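Long-range contacts in farnesyltransferase, putative (PDB 3WCA), which probably catalyses the reductive head-to-head condensation of two farnesyl diphosphate molecules to squalene, using magnesium and NADPH or NADH: residues N204-D212 / D299-T307; V285-N296 / L329-M340. The protein carries 1 engineered substitution. All blocks are in the same frame, centred on the assembly; numbering follows the deposited sequence.

Contacts 1 and 2 are neighbours: their centres lie about 15 Å apart, and V305 and K306 of contact 1 pack on L293 of contact 2, as V300 does on V294. Helix 274-294 supplies one side of contact 2, and the chain leaving it supplies the loop 299-307 of contact 1, so the two share one continuous region. Contact 1 is partly buried, lies beside the bound FPS and joins a broken helix to a loop through one aromatic pair, a CH-pi contact and bridging waters. Contact 2 is buried and further from the ligand; two nearly parallel helices meet there through apolar side chains, with direct polar links gathered where both helices end.

Contact 1: N204-D212 / D299-T307; sequences NIIRDFYED and DVFHTKVKT
The sequence D208-F209-Y210-E211-D212 matches the second aspartate-rich motif of squalene synthases, and here F209 and Y210 anchor it on F301 and H302 of the loop that follows helix 274-294. F301 turns its edge toward the face of F209 in an offset edge-to-face pair, centroids 5.3 Å apart and planes at 77°; flat, apolar rings suit this buried end, where helix 243-258 packs on F301. Y210 lies flat against the backbone instead, H302 CA standing 3.6 Å from the ring centroid, almost straight above the face.

Helix 191-207 ends just before D208, and the carbonyl of R207 is met by two waters. One donates to R207 O and to V300 O (2.6 Å) while accepting from Y210 N; the other bridges R207 O to T303 O and V305 N, joining the two backbones. The R207 chain runs over the loop, CD 3.7 Å from K304 CG, then bends at chi3 (56°), bringing NE and NH2 side-on to the carboxylate of D208. R207 NE bonds D208 OD1 at 2.7 Å; R207 NH2 bonds D208 OD2 at 2.9 Å, nearly straight and in the guanidinium plane. Two long, basic side chains bring R207 NH1 and K306 NZ to 3.8 Å. The side chain of R207 comes to about 4 Å from the bound FPS, so R207, with K306 beside it, would probably add positive charge to this side of the pocket, as expected beside the aspartate-rich active site of an all-helical isoprenoid synthase.

Contact 2: V285-N296 / L329-M340; sequences VMAMATLSLVFN and LKTYTLRLAARM
Y332 reaches across as a knob into the hole formed by V285, M288, A289 and S292, with A289 CB 3.7 Å from the ring centroid, over the face; the small methyl of A289 lets the flat ring lie close to the helix. At S292 a small side chain again suits the place, since CA of S292 and CA of L336 are just 4.2 Å apart. Its hydroxyl is buried yet satisfied: chi1 of 73° folds S292 OG back to donate to A289 O at 2.7 Å, a carbonyl that L293 N also reaches from the same face.

Helices 285-294 and 329-338 run nearly parallel, 11° between their directions, as neighbours in the all-helical isoprenoid synthase fold. T333 follows the same economy as S292: OG1 donates to L329 O at 2.6 Å from above the carbonyl plane, T333 N serves the opposite face, and the methyl CE of M288 rests on OG1.

Beyond the helix ends, F295 is held between L336 CD2 over one face and its neighbour N296 CB over the other. N296 uses both ends of its amide, ND2 donating to R339 O at 3.0 Å in the carbonyl plane and OD1 accepting from N251 ND2. R339, poorly ordered, makes a weak bond from NH1 to L293 O, which N297 ND2 binds too; F295 O lies over its guanidinium face without bonding.

Contact 1: N204-D212 / D299-T307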
loop_
_atom_site.group_PDB
_atom_site.type_symbol
_atom_site.label_atom_id
_atom_site.label_comp_id
_atom_site.label_asym_id
_atom_site.label_seq_id
_atom_site.Cartn_x
_atom_site.Cartn_y
_atom_site.Cartn_z
ATOM N N ASN A 204 -1.413 -6.174 2.563
ATOM C CA ASN A 204 -0.966 -6.892 1.385
ATOM C C ASN A 204 0.199 -7.810 1.730
ATOM O O ASN A 204 0.244 -8.939 1.272
ATOM C CB ASN A 204 -0.567 -5.932 0.263
ATOM C CG ASN A 204 -1.765 -5.188 -0.329
ATOM O OD1 ASN A 204 -2.918 -5.581 -0.138
ATOM N ND2 ASN A 204 -1.491 -4.117 -1.056
ATOM N N ILE A 205 1.141 -7.329 2.537
ATOM C CA ILE A 205 2.290 -8.152 2.920
ATOM C C ILE A 205 1.814 -9.423 3.637
ATOM O O ILE A 205 2.361 -10.520 3.430
ATOM C CB ILE A 205 3.274 -7.345 3.821
ATOM C CG1 ILE A 205 4.166 -6.468 2.935
ATOM C CG2 ILE A 205 4.143 -8.292 4.666
ATOM C CD1 ILE A 205 5.060 -5.490 3.706
ATOM N N ILE A 206 0.782 -9.274 4.464
ATOM C CA ILE A 206 0.220 -10.402 5.184
ATOM C C ILE A 206 -0.459 -11.373 4.215
ATOM O O ILE A 206 -0.211 -12.584 4.268
ATOM C CB ILE A 206 -0.820 -9.942 6.225
ATOM C CG1 ILE A 206 -0.126 -9.177 7.350
ATOM C CG2 ILE A 206 -1.580 -11.142 6.772
ATOM C CD1 ILE A 206 -1.081 -8.584 8.376
ATOM N N ARG A 207 -1.307 -10.839 3.337
ATOM C CA ARG A 207 -2.037 -11.656 2.365
ATOM C C ARG A 207 -1.132 -12.377 1.377
ATOM O O ARG A 207 -1.410 -13.520 1.006
ATOM C CB ARG A 207 -3.035 -10.800 1.553
ATOM C CG ARG A 207 -3.809 -11.596 0.460
ATOM C CD ARG A 207 -4.288 -10.706 -0.715
ATOM N NE ARG A 207 -3.174 -9.989 -1.341
ATOM C CZ ARG A 207 -3.304 -8.877 -2.067
ATOM N NH1 ARG A 207 -4.513 -8.356 -2.267
ATOM N NH2 ARG A 207 -2.226 -8.262 -2.565
ATOM N N ASP A 208 -0.061 -11.713 0.946
ATOM C CA ASP A 208 0.844 -12.287 -0.049
ATOM C C ASP A 208 2.022 -13.107 0.473
ATOM O O ASP A 208 2.948 -13.399 -0.278
ATOM C CB ASP A 208 1.386 -11.181 -0.970
ATOM C CG ASP A 208 0.280 -10.439 -1.713
ATOM O OD1 ASP A 208 -0.796 -11.031 -1.926
ATOM O OD2 ASP A 208 0.494 -9.262 -2.095
ATOM N N PHE A 209 1.990 -13.487 1.748
ATOM C CA PHE A 209 3.082 -14.274 2.317
ATOM C C PHE A 209 3.532 -15.464 1.470
ATOM O O PHE A 209 4.702 -15.562 1.108
ATOM C CB PHE A 209 2.710 -14.795 3.705
ATOM C CG PHE A 209 3.750 -15.715 4.303
ATOM C CD1 PHE A 209 4.866 -15.203 4.949
ATOM C CD2 PHE A 209 3.626 -17.097 4.183
ATOM C CE1 PHE A 209 5.839 -16.047 5.465
ATOM C CE2 PHE A 209 4.605 -17.950 4.700
ATOM C CZ PHE A 209 5.707 -17.422 5.338
ATOM N N TYR A 210 2.613 -16.380 1.171
ATOM C CA TYR A 210 2.961 -17.573 0.404
ATOM C C TYR A 210 3.539 -17.260 -0.965
ATOM O O TYR A 210 4.586 -17.782 -1.346
ATOM C CB TYR A 210 1.743 -18.475 0.227
ATOM C CG TYR A 210 2.073 -19.828 -0.374
ATOM C CD1 TYR A 210 2.874 -20.741 0.312
ATOM C CD2 TYR A 210 1.574 -20.200 -1.622
ATOM C CE1 TYR A 210 3.168 -21.992 -0.228
ATOM C CE2 TYR A 210 1.863 -21.450 -2.172
ATOM C CZ TYR A 210 2.659 -22.338 -1.468
ATOM O OH TYR A 210 2.932 -23.578 -2.002
ATOM N N GLU A 211 2.834 -16.421 -1.709
ATOM C CA GLU A 211 3.266 -16.020 -3.038
ATOM C C GLU A 211 4.657 -15.398 -2.979
ATOM O O GLU A 211 5.493 -15.647 -3.840
ATOM C CB GLU A 211 2.270 -15.010 -3.609
ATOM C CG GLU A 211 2.639 -14.438 -4.963
ATOM C CD GLU A 211 1.659 -13.370 -5.401
ATOM O OE1 GLU A 211 0.438 -13.643 -5.375
ATOM O OE2 GLU A 211 2.105 -12.263 -5.765
ATOM N N ASP A 212 4.906 -14.590 -1.957
ATOM C CA ASP A 212 6.205 -13.945 -1.828
ATOM C C ASP A 212 7.338 -14.902 -1.466
ATOM O O ASP A 212 8.431 -14.828 -2.044
ATOM C CB ASP A 212 6.146 -12.817 -0.792
ATOM C CG ASP A 212 5.290 -11.633 -1.252
ATOM O OD1 ASP A 212 5.151 -11.442 -2.476
ATOM O OD2 ASP A 212 4.775 -10.886 -0.393
ATOM N N ASP A 299 -5.366 -20.925 5.299
ATOM C CA ASP A 299 -5.297 -21.006 3.843
ATOM C C ASP A 299 -4.279 -20.006 3.328
ATOM O O ASP A 299 -3.751 -20.146 2.231
ATOM C CB ASP A 299 -6.661 -20.702 3.208
ATOM C CG ASP A 299 -7.674 -21.816 3.422
ATOM O OD1 ASP A 299 -7.244 -22.965 3.637
ATOM O OD2 ASP A 299 -8.897 -21.548 3.355
ATOM N N VAL A 300 -4.016 -18.987 4.132
ATOM C CA VAL A 300 -3.053 -17.952 3.783
ATOM C C VAL A 300 -1.679 -18.547 3.457
ATOM O O VAL A 300 -0.903 -17.965 2.697
ATOM C CB VAL A 300 -2.908 -16.943 4.966
ATOM C CG1 VAL A 300 -1.702 -16.045 4.766
ATOM C CG2 VAL A 300 -4.187 -16.108 5.092
ATOM N N PHE A 301 -1.385 -19.720 4.006
ATOM C CA PHE A 301 -0.079 -20.313 3.783
ATOM C C PHE A 301 0.072 -21.228 2.579
ATOM O O PHE A 301 1.099 -21.887 2.428
ATOM C CB PHE A 301 0.389 -20.993 5.068
ATOM C CG PHE A 301 0.605 -20.023 6.201
ATOM C CD1 PHE A 301 1.686 -19.158 6.191
ATOM C CD2 PHE A 301 -0.316 -19.923 7.240
ATOM C CE1 PHE A 301 1.844 -18.202 7.201
ATOM C CE2 PHE A 301 -0.164 -18.969 8.251
ATOM C CZ PHE A 301 0.916 -18.110 8.227
ATOM N N HIS A 302 -0.933 -21.250 1.711
ATOM C CA HIS A 302 -0.851 -22.055 0.500
ATOM C C HIS A 302 -1.627 -21.453 -0.685
ATOM O O HIS A 302 -1.708 -22.059 -1.750
ATOM C CB HIS A 302 -1.308 -23.494 0.772
ATOM C CG HIS A 302 -2.764 -23.624 1.091
ATOM N ND1 HIS A 302 -3.756 -23.276 0.197
ATOM C CD2 HIS A 302 -3.397 -24.102 2.188
ATOM C CE1 HIS A 302 -4.937 -23.537 0.731
ATOM N NE2 HIS A 302 -4.746 -24.040 1.938
ATOM N N THR A 303 -2.182 -20.258 -0.506
ATOM C CA THR A 303 -2.911 -19.603 -1.586
ATOM C C THR A 303 -3.251 -18.158 -1.247
ATOM O O THR A 303 -3.103 -17.734 -0.099
ATOM C CB THR A 303 -4.226 -20.320 -1.897
ATOM O OG1 THR A 303 -4.739 -19.841 -3.149
ATOM C CG2 THR A 303 -5.242 -20.035 -0.818
ATOM N N LYS A 304 -3.721 -17.404 -2.243
ATOM C CA LYS A 304 -4.097 -16.015 -2.010
ATOM C C LYS A 304 -5.554 -15.920 -1.605
ATOM O O LYS A 304 -6.439 -16.333 -2.347
ATOM C CB LYS A 304 -3.906 -15.149 -3.254
ATOM C CG LYS A 304 -4.189 -13.676 -2.954
ATOM C CD LYS A 304 -4.480 -12.848 -4.179
ATOM C CE LYS A 304 -3.273 -12.688 -5.066
ATOM N NZ LYS A 304 -3.611 -11.767 -6.190
ATOM N N VAL A 305 -5.801 -15.365 -0.428
ATOM C CA VAL A 305 -7.158 -15.200 0.064
ATOM C C VAL A 305 -7.687 -13.857 -0.459
ATOM O O VAL A 305 -7.060 -12.810 -0.268
ATOM C CB VAL A 305 -7.168 -15.250 1.605
ATOM C CG1 VAL A 305 -8.549 -14.929 2.141
ATOM C CG2 VAL A 305 -6.732 -16.650 2.067
ATOM N N LYS A 306 -8.831 -13.905 -1.142
ATOM C CA LYS A 306 -9.446 -12.719 -1.735
ATOM C C LYS A 306 -10.933 -12.586 -1.454
ATOM O O LYS A 306 -11.628 -13.579 -1.267
ATOM C CB LYS A 306 -9.262 -12.733 -3.256
ATOM C CG LYS A 306 -7.933 -12.176 -3.740
ATOM C CD LYS A 306 -8.067 -11.607 -5.151
ATOM C CE LYS A 306 -7.179 -10.371 -5.332
ATOM N NZ LYS A 306 -7.530 -9.283 -4.354
ATOM N N THR A 307 -11.418 -11.349 -1.440
ATOM C CA THR A 307 -12.831 -11.093 -1.215
ATOM C C THR A 307 -13.558 -11.468 -2.498
ATOM O O THR A 307 -12.945 -11.676 -3.540
ATOM C CB THR A 307 -13.097 -9.603 -0.926
ATOM O OG1 THR A 307 -12.809 -8.830 -2.099
ATOM C CG2 THR A 307 -12.212 -9.117 0.220
HETATM O O HOH W 1 -0.054 -16.050 1.240
HETATM O O HOH W 2 -3.681 -15.252 1.383
#

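Contact 2: V285-N296 / L329-M340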
loop_
_atom_site.group_PDB
_atom_site.type_symbol
_atom_site.label_atom_id
_atom_site.label_comp_id
_atom_site.label_asym_id
_atom_site.label_seq_id
_atom_site.Cartn_x
_atom_site.Cartn_y
_atom_site.Cartn_z
ATOM N N VAL A 285 -11.204 0.349 2.978
ATOM C CA VAL A 285 -12.273 -0.598 3.281
ATOM C C VAL A 285 -11.931 -1.990 2.715
ATOM O O VAL A 285 -12.209 -3.010 3.343
ATOM C CB VAL A 285 -13.617 -0.110 2.720
ATOM C CG1 VAL A 285 -14.691 -1.164 2.944
ATOM C CG2 VAL A 285 -14.009 1.197 3.398
ATOM N N MET A 286 -11.316 -2.028 1.538
ATOM C CA MET A 286 -10.912 -3.289 0.914
ATOM C C MET A 286 -9.842 -3.995 1.756
ATOM O O MET A 286 -9.829 -5.217 1.866
ATOM C CB MET A 286 -10.329 -3.020 -0.463
ATOM C CG MET A 286 -11.266 -2.293 -1.364
ATOM S SD MET A 286 -11.935 -3.441 -2.511
ATOM C CE MET A 286 -11.023 -2.869 -3.952
ATOM N N ALA A 287 -8.931 -3.210 2.318
ATOM C CA ALA A 287 -7.862 -3.752 3.141
ATOM C C ALA A 287 -8.445 -4.385 4.397
ATOM O O ALA A 287 -8.029 -5.472 4.798
ATOM C CB ALA A 287 -6.868 -2.647 3.514
ATOM N N MET A 288 -9.413 -3.714 5.014
ATOM C CA MET A 288 -10.027 -4.256 6.216
ATOM C C MET A 288 -10.811 -5.531 5.899
ATOM O O MET A 288 -10.864 -6.442 6.727
ATOM C CB MET A 288 -10.933 -3.223 6.887
ATOM C CG MET A 288 -11.514 -3.691 8.226
ATOM S SD MET A 288 -10.297 -3.897 9.577
ATOM C CE MET A 288 -10.119 -2.244 10.022
ATOM N N ALA A 289 -11.404 -5.607 4.703
ATOM C CA ALA A 289 -12.149 -6.807 4.316
ATOM C C ALA A 289 -11.153 -7.955 4.131
ATOM O O ALA A 289 -11.396 -9.080 4.585
ATOM C CB ALA A 289 -12.939 -6.576 3.014
ATOM N N THR A 290 -10.036 -7.673 3.467
ATOM C CA THR A 290 -9.013 -8.689 3.262
ATOM C C THR A 290 -8.460 -9.146 4.622
ATOM O O THR A 290 -8.328 -10.342 4.887
ATOM C CB THR A 290 -7.855 -8.138 2.436
ATOM O OG1 THR A 290 -8.328 -7.785 1.138
ATOM C CG2 THR A 290 -6.747 -9.165 2.296
ATOM N N LEU A 291 -8.150 -8.175 5.476
ATOM C CA LEU A 291 -7.612 -8.448 6.791
ATOM C C LEU A 291 -8.554 -9.324 7.621
ATOM O O LEU A 291 -8.100 -10.208 8.351
ATOM C CB LEU A 291 -7.345 -7.135 7.534
ATOM C CG LEU A 291 -6.475 -7.299 8.784
ATOM C CD1 LEU A 291 -5.033 -7.641 8.349
ATOM C CD2 LEU A 291 -6.521 -6.029 9.626
ATOM N N SER A 292 -9.857 -9.082 7.516
ATOM C CA SER A 292 -10.822 -9.880 8.272
ATOM C C SER A 292 -10.854 -11.307 7.736
ATOM O O SER A 292 -11.146 -12.246 8.468
ATOM C CB SER A 292 -12.221 -9.269 8.180
ATOM O OG SER A 292 -12.784 -9.464 6.902
ATOM N N LEU A 293 -10.543 -11.464 6.455
ATOM C CA LEU A 293 -10.533 -12.772 5.816
ATOM C C LEU A 293 -9.249 -13.561 6.078
ATOM O O LEU A 293 -9.296 -14.780 6.222
ATOM C CB LEU A 293 -10.715 -12.624 4.306
ATOM C CG LEU A 293 -12.090 -12.950 3.721
ATOM C CD1 LEU A 293 -13.165 -12.084 4.357
ATOM C CD2 LEU A 293 -12.044 -12.734 2.215
ATOM N N VAL A 294 -8.104 -12.885 6.135
ATOM C CA VAL A 294 -6.858 -13.599 6.361
ATOM C C VAL A 294 -6.636 -13.943 7.818
ATOM O O VAL A 294 -5.884 -14.859 8.129
ATOM C CB VAL A 294 -5.606 -12.816 5.876
ATOM C CG1 VAL A 294 -5.720 -12.509 4.397
ATOM C CG2 VAL A 294 -5.423 -11.556 6.705
ATOM N N PHE A 295 -7.277 -13.205 8.709
ATOM C CA PHE A 295 -7.105 -13.450 10.124
ATOM C C PHE A 295 -7.489 -14.876 10.527
ATOM O O PHE A 295 -8.554 -15.356 10.174
ATOM C CB PHE A 295 -7.938 -12.457 10.935
ATOM C CG PHE A 295 -7.866 -12.683 12.420
ATOM C CD1 PHE A 295 -6.650 -12.616 13.091
ATOM C CD2 PHE A 295 -9.020 -12.964 13.150
ATOM C CE1 PHE A 295 -6.581 -12.828 14.476
ATOM C CE2 PHE A 295 -8.968 -13.178 14.529
ATOM C CZ PHE A 295 -7.742 -13.110 15.197
ATOM N N ASN A 296 -6.605 -15.534 11.273
ATOM C CA ASN A 296 -6.849 -16.882 11.767
ATOM C C ASN A 296 -7.224 -17.831 10.633
ATOM O O ASN A 296 -7.949 -18.794 10.848
ATOM C CB ASN A 296 -7.969 -16.831 12.817
ATOM C CG ASN A 296 -7.871 -17.952 13.850
ATOM O OD1 ASN A 296 -6.791 -18.424 14.166
ATOM N ND2 ASN A 296 -9.009 -18.361 14.392
ATOM N N LEU A 329 -16.639 -0.603 7.680
ATOM C CA LEU A 329 -15.404 -0.912 8.403
ATOM C C LEU A 329 -15.760 -1.573 9.734
ATOM O O LEU A 329 -15.077 -2.491 10.191
ATOM C CB LEU A 329 -14.588 0.357 8.676
ATOM C CG LEU A 329 -13.898 1.064 7.506
ATOM C CD1 LEU A 329 -13.237 2.352 7.999
ATOM C CD2 LEU A 329 -12.859 0.141 6.886
ATOM N N LYS A 330 -16.832 -1.095 10.358
ATOM C CA LYS A 330 -17.270 -1.672 11.618
ATOM C C LYS A 330 -17.682 -3.118 11.348
ATOM O O LYS A 330 -17.282 -4.043 12.064
ATOM C CB LYS A 330 -18.455 -0.892 12.185
ATOM C CG LYS A 330 -18.839 -1.326 13.593
ATOM C CD LYS A 330 -20.206 -0.813 13.992
ATOM C CE LYS A 330 -20.088 0.234 15.070
ATOM N NZ LYS A 330 -19.140 1.297 14.645
ATOM N N THR A 331 -18.475 -3.306 10.298
ATOM C CA THR A 331 -18.933 -4.636 9.915
ATOM C C THR A 331 -17.780 -5.618 9.716
ATOM O O THR A 331 -17.816 -6.734 10.232
ATOM C CB THR A 331 -19.747 -4.607 8.606
ATOM O OG1 THR A 331 -20.985 -3.918 8.823
ATOM C CG2 THR A 331 -20.038 -6.019 8.136
ATOM N N TYR A 332 -16.774 -5.213 8.948
ATOM C CA TYR A 332 -15.633 -6.080 8.707
ATOM C C TYR A 332 -14.800 -6.262 9.968
ATOM O O TYR A 332 -14.299 -7.348 10.235
ATOM C CB TYR A 332 -14.780 -5.527 7.572
ATOM C CG TYR A 332 -15.392 -5.792 6.218
ATOM C CD1 TYR A 332 -15.574 -7.095 5.762
ATOM C CD2 TYR A 332 -15.836 -4.742 5.412
ATOM C CE1 TYR A 332 -16.183 -7.353 4.535
ATOM C CE2 TYR A 332 -16.450 -4.984 4.186
ATOM C CZ TYR A 332 -16.620 -6.284 3.752
ATOM O OH TYR A 332 -17.215 -6.522 2.532
ATOM N N THR A 333 -14.655 -5.201 10.749
ATOM C CA THR A 333 -13.896 -5.289 11.984
ATOM C C THR A 333 -14.574 -6.306 12.895
ATOM O O THR A 333 -13.903 -7.092 13.563
ATOM C CB THR A 333 -13.852 -3.941 12.722
ATOM O OG1 THR A 333 -13.221 -2.957 11.891
ATOM C CG2 THR A 333 -13.080 -4.087 14.037
ATOM N N LEU A 334 -15.902 -6.281 12.927
ATOM C CA LEU A 334 -16.651 -7.214 13.765
ATOM C C LEU A 334 -16.553 -8.646 13.239
ATOM O O LEU A 334 -16.661 -9.598 14.012
ATOM C CB LEU A 334 -18.127 -6.795 13.865
ATOM C CG LEU A 334 -18.475 -5.517 14.643
ATOM C CD1 LEU A 334 -19.968 -5.225 14.541
ATOM C CD2 LEU A 334 -18.078 -5.688 16.095
ATOM N N ARG A 335 -16.360 -8.802 11.930
ATOM C CA ARG A 335 -16.231 -10.135 11.345
ATOM C C ARG A 335 -14.877 -10.724 11.720
ATOM O O ARG A 335 -14.747 -11.936 11.914
ATOM C CB ARG A 335 -16.340 -10.099 9.813
ATOM C CG ARG A 335 -17.756 -10.199 9.267
ATOM C CD ARG A 335 -18.455 -11.488 9.708
ATOM N NE ARG A 335 -17.919 -12.687 9.064
ATOM C CZ ARG A 335 -18.396 -13.915 9.254
ATOM N NH1 ARG A 335 -19.418 -14.112 10.075
ATOM N NH2 ARG A 335 -17.866 -14.945 8.608
ATOM N N LEU A 336 -13.870 -9.861 11.794
ATOM C CA LEU A 336 -12.529 -10.285 12.135
ATOM C C LEU A 336 -12.568 -10.849 13.557
ATOM O O LEU A 336 -12.161 -11.985 13.793
ATOM C CB LEU A 336 -11.564 -9.089 12.028
ATOM C CG LEU A 336 -10.049 -9.315 12.114
ATOM C CD1 LEU A 336 -9.288 -8.137 11.482
ATOM C CD2 LEU A 336 -9.644 -9.484 13.562
ATOM N N ALA A 337 -13.091 -10.059 14.488
ATOM C CA ALA A 337 -13.189 -10.454 15.889
ATOM C C ALA A 337 -13.987 -11.736 16.082
ATOM O O ALA A 337 -13.623 -12.581 16.897
ATOM C CB ALA A 337 -13.820 -9.335 16.696
ATOM N N ALA A 338 -15.076 -11.879 15.335
ATOM C CA ALA A 338 -15.921 -13.060 15.454
ATOM C C ALA A 338 -15.192 -14.346 15.084
ATOM O O ALA A 338 -15.554 -15.428 15.550
ATOM C CB ALA A 338 -17.166 -12.899 14.585
ATOM N N ARG A 339 -14.155 -14.227 14.263
ATOM C CA ARG A 339 -13.400 -15.390 13.817
ATOM C C ARG A 339 -12.370 -15.968 14.788
ATOM O O ARG A 339 -11.586 -16.832 14.396
ATOM C CB ARG A 339 -12.710 -15.083 12.486
ATOM C CG ARG A 339 -13.669 -14.887 11.318
ATOM C CD ARG A 339 -12.917 -14.834 9.997
ATOM N NE ARG A 339 -11.926 -15.904 9.924
ATOM C CZ ARG A 339 -11.290 -16.274 8.816
ATOM N NH1 ARG A 339 -11.540 -15.662 7.662
ATOM N NH2 ARG A 339 -10.401 -17.257 8.865
ATOM N N MET A 340 -12.356 -15.520 16.042
ATOM C CA MET A 340 -11.383 -16.061 16.995
ATOM C C MET A 340 -12.013 -16.670 18.247
ATOM O O MET A 340 -13.220 -16.557 18.468
ATOM C CB MET A 340 -10.367 -14.990 17.407
ATOM C CG MET A 340 -10.833 -14.058 18.511
ATOM S SD MET A 340 -9.513 -12.941 19.050
ATOM C CE MET A 340 -10.464 -11.443 19.430
#